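Local structure of uncharacterized protein (Bacteroides caccae, 4L7A) at residues K18-F23 with T57-S62; Y35-K40 with C89-I94; E44-D49 with H95-A100; T106-T111 with T119-N124. The protein is uncharacterised but is probably a zinc-dependent metallopeptidase of the zincin type, hydrolysing peptide bonds. All blocks are in the same frame, centred on the assembly; numbering follows the deposited sequence. Where two conformers were deposited one is given.

Interaction 1: residues K18-F23 with T57-S62; sequences KEKSEF and TDFWLS
Phe59 brings ring atoms CE1 and CZ against the helix that carries Glu19, Lys20 and Phe23. Its CZ stands 3.6 Å from Glu19 O, and its CE1 lies 3.9 Å from Lys20 CA. The same CE1 is 3.8 Å from Phe23 CD2. The two phenylalanine side chains slide past each other in opposite directions, and their ring planes are 82° apart. Phe59 reaches this far because its CG is anti to the backbone N (chi1 176°). Phe23 goes on beyond it, and its CZ comes within 3.7 Å of Ser62 O. This part is close-packed, and Phe23, Phe59 and Ser62 are buried in it. It is mostly ring carbon against carbon and backbone carbonyl.

The side of Glu19 and Trp60 is looser and partly exposed. The Glu19 carboxylate stands nearly upright to the indole plane, and its CD meets the ring edge at Trp60 CZ2, 3.8 Å away. Water 1 ties the pair, donating to Glu19 OE1 (2.7 Å) and accepting from Trp60 NE1 (2.9 Å). Glu19 OE1 is also hydrogen-bonded to Ser16 N.

The contact sets helix 17-35 against the first turn of helix 59-81. Phe23 continues along that helix onto Val63 and Ala66, while Ser62 touches Met122 of strand 115-122.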
loop_
_atom_site.group_PDB
_atom_site.type_symbol
_atom_site.label_atom_id
_atom_site.label_comp_id
_atom_site.label_asym_id
_atom_site.label_seq_id
_atom_site.Cartn_x
_atom_site.Cartn_y
_atom_site.Cartn_z
ATOM N N LYS A 18 31.026 -3.882 -2.152
ATOM C CA LYS A 18 31.016 -3.477 -0.735
ATOM C C LYS A 18 29.722 -2.751 -0.352
ATOM O O LYS A 18 29.142 -3.029 0.692
ATOM C CB LYS A 18 32.220 -2.577 -0.457
ATOM C CG LYS A 18 32.551 -2.373 1.032
ATOM C CD LYS A 18 34.031 -2.040 1.212
ATOM C CE LYS A 18 34.966 -3.193 0.741
ATOM N NZ LYS A 18 36.373 -3.084 1.254
ATOM N N GLU A 19 29.283 -1.845 -1.221
ATOM C CA GLU A 19 28.029 -1.090 -1.048
ATOM C C GLU A 19 26.826 -2.048 -1.054
ATOM O O GLU A 19 25.972 -1.970 -0.184
ATOM C CB GLU A 19 27.913 0.001 -2.134
ATOM C CG GLU A 19 28.900 1.190 -1.893
ATOM C CD GLU A 19 29.045 2.165 -3.067
ATOM O OE1 GLU A 19 28.747 1.802 -4.216
ATOM O OE2 GLU A 19 29.549 3.291 -2.859
ATOM N N LYS A 20 26.802 -2.996 -1.990
ATOM C CA LYS A 20 25.730 -3.988 -2.040
ATOM C C LYS A 20 25.700 -4.891 -0.836
ATOM O O LYS A 20 24.614 -5.228 -0.382
ATOM C CB LYS A 20 25.826 -4.877 -3.265
ATOM C CG LYS A 20 25.649 -4.113 -4.524
ATOM C CD LYS A 20 25.854 -5.045 -5.663
ATOM C CE LYS A 20 25.933 -4.311 -6.942
ATOM N NZ LYS A 20 26.205 -5.304 -7.994
ATOM N N SER A 21 26.875 -5.299 -0.329
ATOM C CA SER A 21 26.903 -6.114 0.884
ATOM C C SER A 21 26.456 -5.267 2.077
ATOM O O SER A 21 25.831 -5.784 2.983
ATOM C CB SER A 21 28.307 -6.695 1.182
ATOM O OG SER A 21 28.674 -7.515 0.107
ATOM N N GLU A 22 26.781 -3.975 2.082
ATOM C CA GLU A 22 26.320 -3.079 3.181
ATOM C C GLU A 22 24.786 -2.947 3.165
ATOM O O GLU A 22 24.151 -2.988 4.207
ATOM C CB GLU A 22 26.997 -1.687 3.098
ATOM C CG GLU A 22 26.731 -0.722 4.292
ATOM C CD GLU A 22 27.230 0.730 4.057
ATOM O OE1 GLU A 22 27.935 0.981 3.044
ATOM O OE2 GLU A 22 26.915 1.632 4.881
ATOM N N PHE A 23 24.204 -2.802 1.988
ATOM C CA PHE A 23 22.746 -2.786 1.851
ATOM C C PHE A 23 22.128 -4.143 2.268
ATOM O O PHE A 23 21.116 -4.169 2.950
ATOM C CB PHE A 23 22.343 -2.364 0.436
ATOM C CG PHE A 23 20.885 -2.008 0.261
ATOM C CD1 PHE A 23 20.111 -1.499 1.293
ATOM C CD2 PHE A 23 20.293 -2.154 -0.981
ATOM C CE1 PHE A 23 18.770 -1.166 1.068
ATOM C CE2 PHE A 23 18.950 -1.827 -1.198
ATOM C CZ PHE A 23 18.197 -1.348 -0.161
ATOM N N THR A 57 17.977 -2.008 -12.462
ATOM C CA THR A 57 17.463 -1.518 -11.200
ATOM C C THR A 57 18.487 -0.571 -10.608
ATOM O O THR A 57 19.600 -0.978 -10.361
ATOM C CB THR A 57 17.211 -2.723 -10.260
ATOM O OG1 THR A 57 16.269 -3.617 -10.920
ATOM C CG2 THR A 57 16.655 -2.283 -8.928
ATOM N N ASP A 58 18.103 0.685 -10.372
ATOM C CA ASP A 58 19.006 1.732 -9.851
ATOM C C ASP A 58 19.280 1.460 -8.368
ATOM O O ASP A 58 18.356 1.432 -7.559
ATOM C CB ASP A 58 18.286 3.078 -10.079
ATOM C CG ASP A 58 18.998 4.322 -9.468
ATOM O OD1 ASP A 58 19.729 4.277 -8.461
ATOM O OD2 ASP A 58 18.697 5.434 -9.992
ATOM N N PHE A 59 20.545 1.281 -8.005
ATOM C CA PHE A 59 20.894 0.909 -6.648
ATOM C C PHE A 59 20.560 1.959 -5.570
ATOM O O PHE A 59 19.903 1.644 -4.601
ATOM C CB PHE A 59 22.374 0.597 -6.533
ATOM C CG PHE A 59 22.826 0.291 -5.108
ATOM C CD1 PHE A 59 22.717 -1.008 -4.598
ATOM C CD2 PHE A 59 23.359 1.267 -4.305
ATOM C CE1 PHE A 59 23.161 -1.327 -3.306
ATOM C CE2 PHE A 59 23.814 0.959 -3.015
ATOM C CZ PHE A 59 23.717 -0.359 -2.520
ATOM N N TRP A 60 21.036 3.180 -5.722
ATOM C CA TRP A 60 20.795 4.195 -4.707
ATOM C C TRP A 60 19.298 4.598 -4.633
ATOM O O TRP A 60 18.787 4.957 -3.576
ATOM C CB TRP A 60 21.703 5.405 -4.925
ATOM C CG TRP A 60 23.091 5.044 -4.648
ATOM C CD1 TRP A 60 24.077 4.861 -5.560
ATOM C CD2 TRP A 60 23.681 4.817 -3.353
ATOM N NE1 TRP A 60 25.233 4.528 -4.933
ATOM C CE2 TRP A 60 25.014 4.444 -3.576
ATOM C CE3 TRP A 60 23.199 4.841 -2.047
ATOM C CZ2 TRP A 60 25.893 4.136 -2.535
ATOM C CZ3 TRP A 60 24.057 4.513 -1.011
ATOM C CH2 TRP A 60 25.406 4.182 -1.257
ATOM N N LEU A 61 18.588 4.460 -5.725
ATOM C CA LEU A 61 17.155 4.601 -5.622
ATOM C C LEU A 61 16.476 3.413 -4.839
ATOM O O LEU A 61 15.479 3.626 -4.134
ATOM C CB LEU A 61 16.544 4.750 -7.014
ATOM C CG LEU A 61 15.014 4.960 -7.072
ATOM C CD1 LEU A 61 14.612 6.197 -6.263
ATOM C CD2 LEU A 61 14.620 5.113 -8.538
ATOM N N SER A 62 17.024 2.199 -4.958
ATOM C CA SER A 62 16.521 1.061 -4.188
ATOM C C SER A 62 16.696 1.302 -2.691
ATOM O O SER A 62 15.845 0.958 -1.915
ATOM C CB SER A 62 17.213 -0.236 -4.555
ATOM O OG SER A 62 16.926 -0.545 -5.914
HETATM O O HOH W 1 27.837 3.696 -5.882
#

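Interaction 2: residues Y35-K40 with C89-I94; sequences YNIDFK and CAPKVI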
loop_
_atom_site.group_PDB
_atom_site.type_symbol
_atom_site.label_atom_id
_atom_site.label_comp_id
_atom_site.label_asym_id
_atom_site.label_seq_id
_atom_site.Cartn_x
_atom_site.Cartn_y
_atom_site.Cartn_z
ATOM N N TYR A 35 10.617 -8.229 10.741
ATOM C CA TYR A 35 9.336 -8.505 10.067
ATOM C C TYR A 35 9.264 -9.771 9.229
ATOM O O TYR A 35 8.215 -10.090 8.669
ATOM C CB TYR A 35 9.026 -7.327 9.134
ATOM C CG TYR A 35 9.132 -5.983 9.774
ATOM C CD1 TYR A 35 8.221 -5.593 10.752
ATOM C CD2 TYR A 35 10.092 -5.091 9.397
ATOM C CE1 TYR A 35 8.287 -4.398 11.327
ATOM C CE2 TYR A 35 10.157 -3.833 9.963
ATOM C CZ TYR A 35 9.271 -3.519 10.942
ATOM O OH TYR A 35 9.302 -2.296 11.507
ATOM N N ASN A 36 10.383 -10.469 9.099
ATOM C CA ASN A 36 10.475 -11.653 8.223
ATOM C C ASN A 36 10.073 -11.330 6.777
ATOM O O ASN A 36 9.380 -12.075 6.131
ATOM C CB ASN A 36 9.652 -12.832 8.775
ATOM C CG ASN A 36 10.040 -13.192 10.191
ATOM O OD1 ASN A 36 9.200 -13.515 11.012
ATOM N ND2 ASN A 36 11.313 -13.115 10.487
ATOM N N ILE A 37 10.518 -10.196 6.280
ATOM C CA ILE A 37 10.269 -9.801 4.899
ATOM C C ILE A 37 11.554 -9.914 4.123
ATOM O O ILE A 37 12.578 -9.395 4.506
ATOM C CB ILE A 37 9.738 -8.355 4.774
ATOM C CG1 ILE A 37 8.389 -8.216 5.470
ATOM C CG2 ILE A 37 9.614 -7.981 3.332
ATOM C CD1 ILE A 37 7.940 -6.767 5.681
ATOM N N ASP A 38 11.489 -10.558 2.982
ATOM C CA ASP A 38 12.652 -10.651 2.126
ATOM C C ASP A 38 12.521 -9.534 1.115
ATOM O O ASP A 38 11.683 -9.589 0.200
ATOM C CB ASP A 38 12.664 -12.066 1.534
ATOM C CG ASP A 38 13.878 -12.372 0.682
ATOM O OD1 ASP A 38 14.886 -11.621 0.680
ATOM O OD2 ASP A 38 13.795 -13.391 -0.032
ATOM N N PHE A 39 13.352 -8.515 1.231
ATOM C CA PHE A 39 13.352 -7.387 0.282
ATOM C C PHE A 39 14.448 -7.548 -0.765
ATOM O O PHE A 39 15.613 -7.473 -0.446
ATOM C CB PHE A 39 13.562 -6.116 1.085
ATOM C CG PHE A 39 13.365 -4.809 0.330
ATOM C CD1 PHE A 39 14.296 -4.352 -0.584
ATOM C CD2 PHE A 39 12.300 -3.949 0.658
ATOM C CE1 PHE A 39 14.141 -3.135 -1.183
ATOM C CE2 PHE A 39 12.140 -2.709 0.042
ATOM C CZ PHE A 39 13.064 -2.322 -0.902
ATOM N N LYS A 40 14.085 -7.741 -2.025
ATOM C CA LYS A 40 15.075 -8.051 -3.058
ATOM C C LYS A 40 15.253 -6.900 -4.049
ATOM O O LYS A 40 14.273 -6.346 -4.562
ATOM C CB LYS A 40 14.672 -9.308 -3.809
ATOM C CG LYS A 40 14.500 -10.535 -2.941
ATOM C CD LYS A 40 14.543 -11.778 -3.790
ATOM C CE LYS A 40 14.191 -13.020 -2.998
ATOM N NZ LYS A 40 14.120 -14.175 -3.917
ATOM N N CYS A 89 0.096 -8.752 8.879
ATOM C CA CYS A 89 -0.339 -8.450 7.531
ATOM C C CYS A 89 0.786 -8.108 6.554
ATOM O O CYS A 89 0.543 -7.425 5.587
ATOM C CB CYS A 89 -1.368 -7.328 7.554
ATOM S SG CYS A 89 -0.922 -5.859 8.452
ATOM N N ALA A 90 2.005 -8.565 6.828
ATOM C CA ALA A 90 3.150 -8.228 6.000
ATOM C C ALA A 90 3.232 -9.141 4.818
ATOM O O ALA A 90 2.802 -10.244 4.866
ATOM C CB ALA A 90 4.445 -8.315 6.798
ATOM N N PRO A 91 3.751 -8.646 3.706
ATOM C CA PRO A 91 3.991 -9.580 2.644
ATOM C C PRO A 91 5.198 -10.442 3.038
ATOM O O PRO A 91 5.956 -10.066 3.904
ATOM C CB PRO A 91 4.378 -8.674 1.469
ATOM C CG PRO A 91 5.070 -7.534 2.097
ATOM C CD PRO A 91 4.432 -7.354 3.495
ATOM N N LYS A 92 5.417 -11.546 2.355
ATOM C CA LYS A 92 6.679 -12.324 2.526
ATOM C C LYS A 92 7.862 -11.781 1.731
ATOM O O LYS A 92 9.027 -11.941 2.117
ATOM C CB LYS A 92 6.494 -13.798 2.116
ATOM C CG LYS A 92 5.325 -14.541 2.800
ATOM C CD LYS A 92 5.537 -14.788 4.307
ATOM C CE LYS A 92 4.261 -14.439 5.151
ATOM N NZ LYS A 92 4.696 -13.739 6.404
ATOM N N VAL A 93 7.582 -11.203 0.568
ATOM C CA VAL A 93 8.639 -10.758 -0.340
ATOM C C VAL A 93 8.263 -9.446 -1.021
ATOM O O VAL A 93 7.089 -9.249 -1.396
ATOM C CB VAL A 93 8.908 -11.850 -1.417
ATOM C CG1 VAL A 93 9.902 -11.345 -2.460
ATOM C CG2 VAL A 93 9.463 -13.106 -0.790
ATOM N N ILE A 94 9.230 -8.535 -1.100
ATOM C CA ILE A 94 9.123 -7.284 -1.848
ATOM C C ILE A 94 10.248 -7.324 -2.899
ATOM O O ILE A 94 11.385 -7.689 -2.546
ATOM C CB ILE A 94 9.214 -6.071 -0.941
ATOM C CG1 ILE A 94 8.031 -6.018 0.014
ATOM C CG2 ILE A 94 9.158 -4.803 -1.750
ATOM C CD1 ILE A 94 8.229 -5.087 1.190
HETATM O O HOH W 2 6.656 -11.387 6.342
#
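Ile37 keeps CG1 beside its backbone N (chi1 -63°), which leaves CG2 anti to that N, and the two branches part toward different partners. CG1 and CD1 run to Ala90 and Pro91. There Ile37 CG1 comes within 3.4 Å of Pro91 O, and Ile37 CD1 is 4.0 Å from Ala90 CB. The other branch, Ile37 CG2, touches Ile94 CD1 at 3.9 Å. Ile94 has the same first torsion (chi1 -65°), and its CG2 packs against Phe39 CD2 at 4.0 Å. Ile94 thus divides its two branches between Ile37 and Phe39.

The backbones pair as parallel strands, Asp38 beside Val93 and Phe39 beside Ile94. Asp38 N donates to Lys92 O (3.0 Å). Ile94 N then donates to Asp38 O (3.0 Å), and Lys40 N to Ile94 O (2.8 Å). The face with Phe39 and Ile94 is buried. On the other face, Asp38 CB approaches Val93 CG2, and Lys40 NZ makes a long ion pair with Asp38 OD2. At the partly exposed end, water 2 lies between Asn36 O, Pro91 O and Lys92 NZ and accepts from the lysine.

Strand 38-40 is an outer strand of the sheet, next to strand 93-98, which pairs on its other side with strand 115-122. Helix 59-81 covers the buried face, with Ala66 on Phe39 and Trp73 on Pro91. Helix 131-153 reaches Pro91 through Phe146.

Interaction 3: residues E44-D49 with H95-A100; sequences EHIESD and HLIGSA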
loop_
_atom_site.group_PDB
_atom_site.type_symbol
_atom_site.label_atom_id
_atom_site.label_comp_id
_atom_site.label_asym_id
_atom_site.label_seq_id
_atom_site.Cartn_x
_atom_site.Cartn_y
_atom_site.Cartn_z
ATOM N N GLU A 44 19.783 -10.384 -10.447
ATOM C CA GLU A 44 20.151 -11.788 -10.512
ATOM C C GLU A 44 19.287 -12.686 -9.629
ATOM O O GLU A 44 19.181 -13.854 -9.919
ATOM C CB GLU A 44 21.639 -11.936 -10.105
ATOM C CG GLU A 44 21.920 -11.588 -8.614
ATOM C CD GLU A 44 23.202 -10.800 -8.366
ATOM O OE1 GLU A 44 24.289 -11.290 -8.735
ATOM O OE2 GLU A 44 23.150 -9.707 -7.761
ATOM N N HIS A 45 18.681 -12.168 -8.555
ATOM C CA HIS A 45 17.798 -12.980 -7.657
ATOM C C HIS A 45 16.308 -12.854 -7.913
ATOM O O HIS A 45 15.511 -13.473 -7.215
ATOM C CB HIS A 45 18.020 -12.640 -6.173
ATOM C CG HIS A 45 19.428 -12.849 -5.722
ATOM N ND1 HIS A 45 19.900 -12.384 -4.516
ATOM C CD2 HIS A 45 20.477 -13.436 -6.342
ATOM C CE1 HIS A 45 21.183 -12.682 -4.408
ATOM N NE2 HIS A 45 21.562 -13.303 -5.512
ATOM N N ILE A 46 15.943 -12.060 -8.907
ATOM C CA ILE A 46 14.549 -11.811 -9.232
ATOM C C ILE A 46 14.209 -12.495 -10.553
ATOM O O ILE A 46 14.884 -12.343 -11.574
ATOM C CB ILE A 46 14.225 -10.270 -9.293
ATOM C CG1 ILE A 46 14.294 -9.679 -7.877
ATOM C CG2 ILE A 46 12.848 -10.051 -9.884
ATOM C CD1 ILE A 46 14.072 -8.231 -7.778
ATOM N N GLU A 47 13.112 -13.216 -10.534
ATOM C CA GLU A 47 12.657 -13.904 -11.713
ATOM C C GLU A 47 11.213 -13.455 -11.991
ATOM O O GLU A 47 10.326 -13.664 -11.171
ATOM C CB GLU A 47 12.820 -15.413 -11.468
ATOM C CG GLU A 47 11.744 -16.339 -11.986
ATOM C CD GLU A 47 12.084 -17.788 -11.670
ATOM O OE1 GLU A 47 13.284 -18.082 -11.430
ATOM O OE2 GLU A 47 11.153 -18.629 -11.649
ATOM N N SER A 48 11.000 -12.804 -13.137
ATOM C CA SER A 48 9.646 -12.479 -13.594
ATOM C C SER A 48 9.545 -12.204 -15.070
ATOM O O SER A 48 10.526 -12.163 -15.796
ATOM C CB SER A 48 8.959 -11.393 -12.752
ATOM O OG SER A 48 9.606 -10.166 -12.749
ATOM N N ASP A 49 8.309 -12.099 -15.512
ATOM C CA ASP A 49 8.009 -11.641 -16.837
ATOM C C ASP A 49 8.416 -10.170 -16.928
ATOM O O ASP A 49 8.529 -9.475 -15.925
ATOM C CB ASP A 49 6.516 -11.854 -17.107
ATOM C CG ASP A 49 6.132 -13.327 -17.018
ATOM O OD1 ASP A 49 6.905 -14.185 -17.509
ATOM O OD2 ASP A 49 5.083 -13.629 -16.403
ATOM N N HIS A 95 9.928 -7.120 -4.190
ATOM C CA HIS A 95 10.974 -7.078 -5.241
ATOM C C HIS A 95 10.949 -5.695 -5.797
ATOM O O HIS A 95 9.875 -5.181 -6.031
ATOM C CB HIS A 95 10.632 -7.964 -6.426
ATOM C CG HIS A 95 10.836 -9.415 -6.180
ATOM N ND1 HIS A 95 10.638 -10.363 -7.163
ATOM C CD2 HIS A 95 11.276 -10.089 -5.093
ATOM C CE1 HIS A 95 10.922 -11.568 -6.687
ATOM N NE2 HIS A 95 11.315 -11.425 -5.432
ATOM N N LEU A 96 12.095 -5.102 -6.024
ATOM C CA LEU A 96 12.175 -3.864 -6.786
ATOM C C LEU A 96 12.706 -4.227 -8.152
ATOM O O LEU A 96 13.693 -4.972 -8.266
ATOM C CB LEU A 96 13.118 -2.860 -6.150
ATOM C CG LEU A 96 12.880 -2.480 -4.721
ATOM C CD1 LEU A 96 13.750 -1.289 -4.369
ATOM C CD2 LEU A 96 11.417 -2.120 -4.515
ATOM N N ILE A 97 12.034 -3.725 -9.181
ATOM C CA ILE A 97 12.452 -3.909 -10.558
ATOM C C ILE A 97 12.483 -2.575 -11.235
ATOM O O ILE A 97 11.597 -1.745 -11.046
ATOM C CB ILE A 97 11.508 -4.844 -11.318
ATOM C CG1 ILE A 97 11.571 -6.227 -10.709
ATOM C CG2 ILE A 97 11.869 -4.954 -12.757
ATOM C CD1 ILE A 97 10.569 -7.270 -11.393
ATOM N N GLY A 98 13.505 -2.345 -12.045
ATOM C CA GLY A 98 13.595 -1.040 -12.732
ATOM C C GLY A 98 12.664 -0.911 -13.942
ATOM O O GLY A 98 12.505 -1.851 -14.706
ATOM N N SER A 99 12.075 0.278 -14.107
ATOM C CA SER A 99 11.257 0.580 -15.250
ATOM C C SER A 99 11.546 1.949 -15.859
ATOM O O SER A 99 11.851 2.906 -15.146
ATOM C CB SER A 99 9.805 0.533 -14.823
ATOM O OG SER A 99 8.963 0.566 -15.951
ATOM N N ALA A 100 11.449 2.017 -17.186
ATOM C CA ALA A 100 11.690 3.209 -17.949
ATOM C C ALA A 100 10.687 4.312 -17.638
ATOM O O ALA A 100 11.044 5.452 -17.714
ATOM C CB ALA A 100 11.677 2.901 -19.417
#
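Ile46 lays its CG1 over one face of the His95 imidazole, 3.9 Å from the ring centroid and only 12° off the ring normal. This is a CH-pi contact. The other branch, Ile46 CG2, is 3.5 Å from His95 ND1 and 3.9 Å from Ile97 CD1. The chain end slides past the ring toward the strand backbone, where Ile46 CD1 meets Leu96 O at 3.3 Å. One isoleucine therefore touches three successive residues of the strand. A second, smaller touch comes from Ser48, whose OG is 3.3 Å from Ile97 CD1. That hydroxyl also makes a weak hydrogen bond to Asp49 O. No hydrogen bond joins the two segments.

An alanine in place of His95 would remove the imidazole, and Ile46 would probably lose the flat surface under its CG1 and be freer to turn.

Further out, the strand holds these residues in place. His95 is backbone-bonded to Val118 and Leu120, and Ile97 to Leu120 and Met122. The His95 side chain also touches Thr119 and Lys117 of the next strand, and Lys40 touches both it and Ile46.

The loop after strand 38-40 thus lies on the sheet face that bears His95 and Ile97. Leu96 points the other way, to the face packed by helices. A mixed sheet with its main helices on one face is consistent with the zincin fold.

Interaction 4: residues T106-T111 with T119-N124; sequences TYTLGT and TLYMGN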
loop_
_atom_site.group_PDB
_atom_site.type_symbol
_atom_site.label_atom_id
_atom_site.label_comp_id
_atom_site.label_asym_id
_atom_site.label_seq_id
_atom_site.Cartn_x
_atom_site.Cartn_y
_atom_site.Cartn_z
ATOM N N THR A 106 2.894 0.346 -11.940
ATOM C CA THR A 106 4.004 0.498 -11.026
ATOM C C THR A 106 4.187 -0.630 -10.020
ATOM O O THR A 106 5.032 -0.537 -9.133
ATOM C CB THR A 106 3.776 1.781 -10.284
ATOM O OG1 THR A 106 2.427 1.781 -9.786
ATOM C CG2 THR A 106 3.968 2.972 -11.247
ATOM N N TYR A 107 3.378 -1.683 -10.116
ATOM C CA TYR A 107 3.444 -2.815 -9.204
ATOM C C TYR A 107 2.873 -4.061 -9.882
ATOM O O TYR A 107 2.082 -3.952 -10.843
ATOM C CB TYR A 107 2.639 -2.544 -7.907
ATOM C CG TYR A 107 1.139 -2.608 -8.126
ATOM C CD1 TYR A 107 0.420 -1.517 -8.659
ATOM C CD2 TYR A 107 0.448 -3.794 -7.915
ATOM C CE1 TYR A 107 -0.969 -1.622 -8.922
ATOM C CE2 TYR A 107 -0.950 -3.894 -8.175
ATOM C CZ TYR A 107 -1.635 -2.830 -8.680
ATOM O OH TYR A 107 -3.009 -3.031 -8.923
ATOM N N THR A 108 3.288 -5.217 -9.368
ATOM C CA THR A 108 2.527 -6.437 -9.513
ATOM C C THR A 108 2.471 -7.168 -8.207
ATOM O O THR A 108 3.194 -6.825 -7.254
ATOM C CB THR A 108 3.067 -7.416 -10.565
ATOM O OG1 THR A 108 4.376 -7.854 -10.173
ATOM C CG2 THR A 108 3.127 -6.757 -11.875
ATOM N N LEU A 109 1.554 -8.139 -8.158
ATOM C CA LEU A 109 1.294 -8.958 -7.005
ATOM C C LEU A 109 1.399 -10.408 -7.373
ATOM O O LEU A 109 1.080 -10.804 -8.489
ATOM C CB LEU A 109 -0.115 -8.707 -6.510
ATOM C CG LEU A 109 -0.459 -7.261 -6.231
ATOM C CD1 LEU A 109 -1.984 -7.163 -5.941
ATOM C CD2 LEU A 109 0.345 -6.685 -5.056
ATOM N N GLY A 110 1.937 -11.195 -6.470
ATOM C CA GLY A 110 2.000 -12.662 -6.651
ATOM C C GLY A 110 2.082 -13.349 -5.295
ATOM O O GLY A 110 1.695 -12.798 -4.259
ATOM N N THR A 111 2.593 -14.569 -5.289
ATOM C CA THR A 111 2.739 -15.346 -4.073
ATOM C C THR A 111 4.184 -15.691 -3.931
ATOM O O THR A 111 4.910 -15.703 -4.916
ATOM C CB THR A 111 1.971 -16.655 -4.169
ATOM O OG1 THR A 111 2.413 -17.336 -5.358
ATOM C CG2 THR A 111 0.489 -16.376 -4.240
ATOM N N THR A 119 5.770 -6.561 -5.999
ATOM C CA THR A 119 6.822 -6.083 -6.823
ATOM C C THR A 119 6.560 -4.638 -7.119
ATOM O O THR A 119 5.463 -4.293 -7.506
ATOM C CB THR A 119 6.858 -6.845 -8.148
ATOM O OG1 THR A 119 7.135 -8.218 -7.866
ATOM C CG2 THR A 119 7.929 -6.298 -9.064
ATOM N N LEU A 120 7.554 -3.791 -6.920
ATOM C CA LEU A 120 7.429 -2.413 -7.219
ATOM C C LEU A 120 8.364 -2.071 -8.381
ATOM O O LEU A 120 9.561 -2.367 -8.328
ATOM C CB LEU A 120 7.814 -1.580 -6.025
ATOM C CG LEU A 120 7.164 -1.908 -4.687
ATOM C CD1 LEU A 120 7.718 -1.014 -3.636
ATOM C CD2 LEU A 120 5.666 -1.700 -4.820
ATOM N N TYR A 121 7.810 -1.394 -9.384
ATOM C CA TYR A 121 8.543 -0.923 -10.525
ATOM C C TYR A 121 8.912 0.529 -10.235
ATOM O O TYR A 121 8.051 1.366 -9.875
ATOM C CB TYR A 121 7.693 -1.081 -11.808
ATOM C CG TYR A 121 7.515 -2.519 -12.168
ATOM C CD1 TYR A 121 6.482 -3.281 -11.681
ATOM C CD2 TYR A 121 8.415 -3.138 -13.038
ATOM C CE1 TYR A 121 6.371 -4.641 -12.023
ATOM C CE2 TYR A 121 8.302 -4.450 -13.394
ATOM C CZ TYR A 121 7.299 -5.213 -12.870
ATOM O OH TYR A 121 7.244 -6.539 -13.284
HETATM N N MSE A 122 10.197 0.824 -10.413
HETATM C CA MSE A 122 10.732 2.130 -10.079
HETATM C C MSE A 122 11.811 2.616 -11.030
HETATM O O MSE A 122 12.386 1.843 -11.749
HETATM C CB MSE A 122 11.315 2.154 -8.632
HETATM C CG MSE A 122 11.870 0.863 -8.115
HETATM SE SE MSE A 122 13.549 0.203 -8.903
HETATM C CE MSE A 122 14.844 1.269 -7.921
ATOM N N GLY A 123 12.095 3.911 -10.955
ATOM C CA GLY A 123 13.140 4.551 -11.754
ATOM C C GLY A 123 13.169 6.019 -11.384
ATOM O O GLY A 123 12.344 6.480 -10.598
ATOM N N ASN A 124 14.122 6.757 -11.874
ATOM C CA ASN A 124 14.263 8.109 -11.328
ATOM C C ASN A 124 13.254 9.096 -11.972
ATOM O O ASN A 124 13.350 10.281 -11.724
ATOM C CB ASN A 124 15.725 8.596 -11.343
ATOM C CG ASN A 124 16.261 8.713 -12.723
ATOM O OD1 ASN A 124 15.533 8.519 -13.707
ATOM N ND2 ASN A 124 17.536 9.074 -12.832
HETATM O O HOH W 3 4.739 -9.638 -7.546
HETATM O O HOH W 4 5.944 -8.416 -12.263
#
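Tyr121 and Thr106 meet near the open end of a beta hairpin, formed by strands 107-112 and 115-122. Tyr121 N donates to Thr106 O (2.9 Å). Tyr107 and Leu120 form a non-hydrogen-bonded pair. Thr108 and Thr119 form the hydrogen-bonded pair, with Thr108 N giving to Thr119 O (3.0 Å) and Thr119 N to Thr108 O (2.9 Å).

The Tyr121 side chain runs along the neighbouring strand, edge first. Its CB lies 3.8 Å from Thr106 O. With CG beside the backbone N (chi1 -69°), the ring is carried over toward Tyr107 and Thr108. Tyr121 CD1 comes 3.8 Å from Tyr107 N, and Tyr121 CE1 is 3.9 Å from Thr108 CG2. At the tip, Tyr121 OH is bridged by water 4, in the ring plane, to Thr108 OG1. A leucine here would lack the hydroxyl and the ring edge, so water 4 would probably lose a partner and Thr108 CG2 its apolar neighbour.

The hairpin forms one border of the sheet. Tyr107 touches Val141 and Leu120 touches Tyr138, both on helix 131-153, whose sequence carries the HExxH motif of zincins. Tyr121 lies on the other face, beside Ile97.

Thr108 and Thr119 point the same way there, and water 3 links their hydroxyls, 3.2 Å from Thr108 OG1 and 2.8 Å from Thr119 OG1.

Interactions 2, 3 and 4 all involve the four-stranded sheet, and strand 93-98 serves both 2 and 3. Interactions 2 and 4 each join an outer strand to its inner neighbour through backbone hydrogen bonds, parallel in 2 and antiparallel in 4. Interactions 1 and 3 have no direct hydrogen bond across and rely on side-chain contact. Interactions 2 and 3 are buried; 1 and 4 are partly buried, and 4 has bridging waters among its hydroxyls. Interaction 3 adds a loop to the sheet face, about 8 Å from interaction 4 between centres. Interaction 1 joins two helices farther from the chain centre and meets interaction 4 where Ser62 OG approaches Met122 CE (3.4 Å).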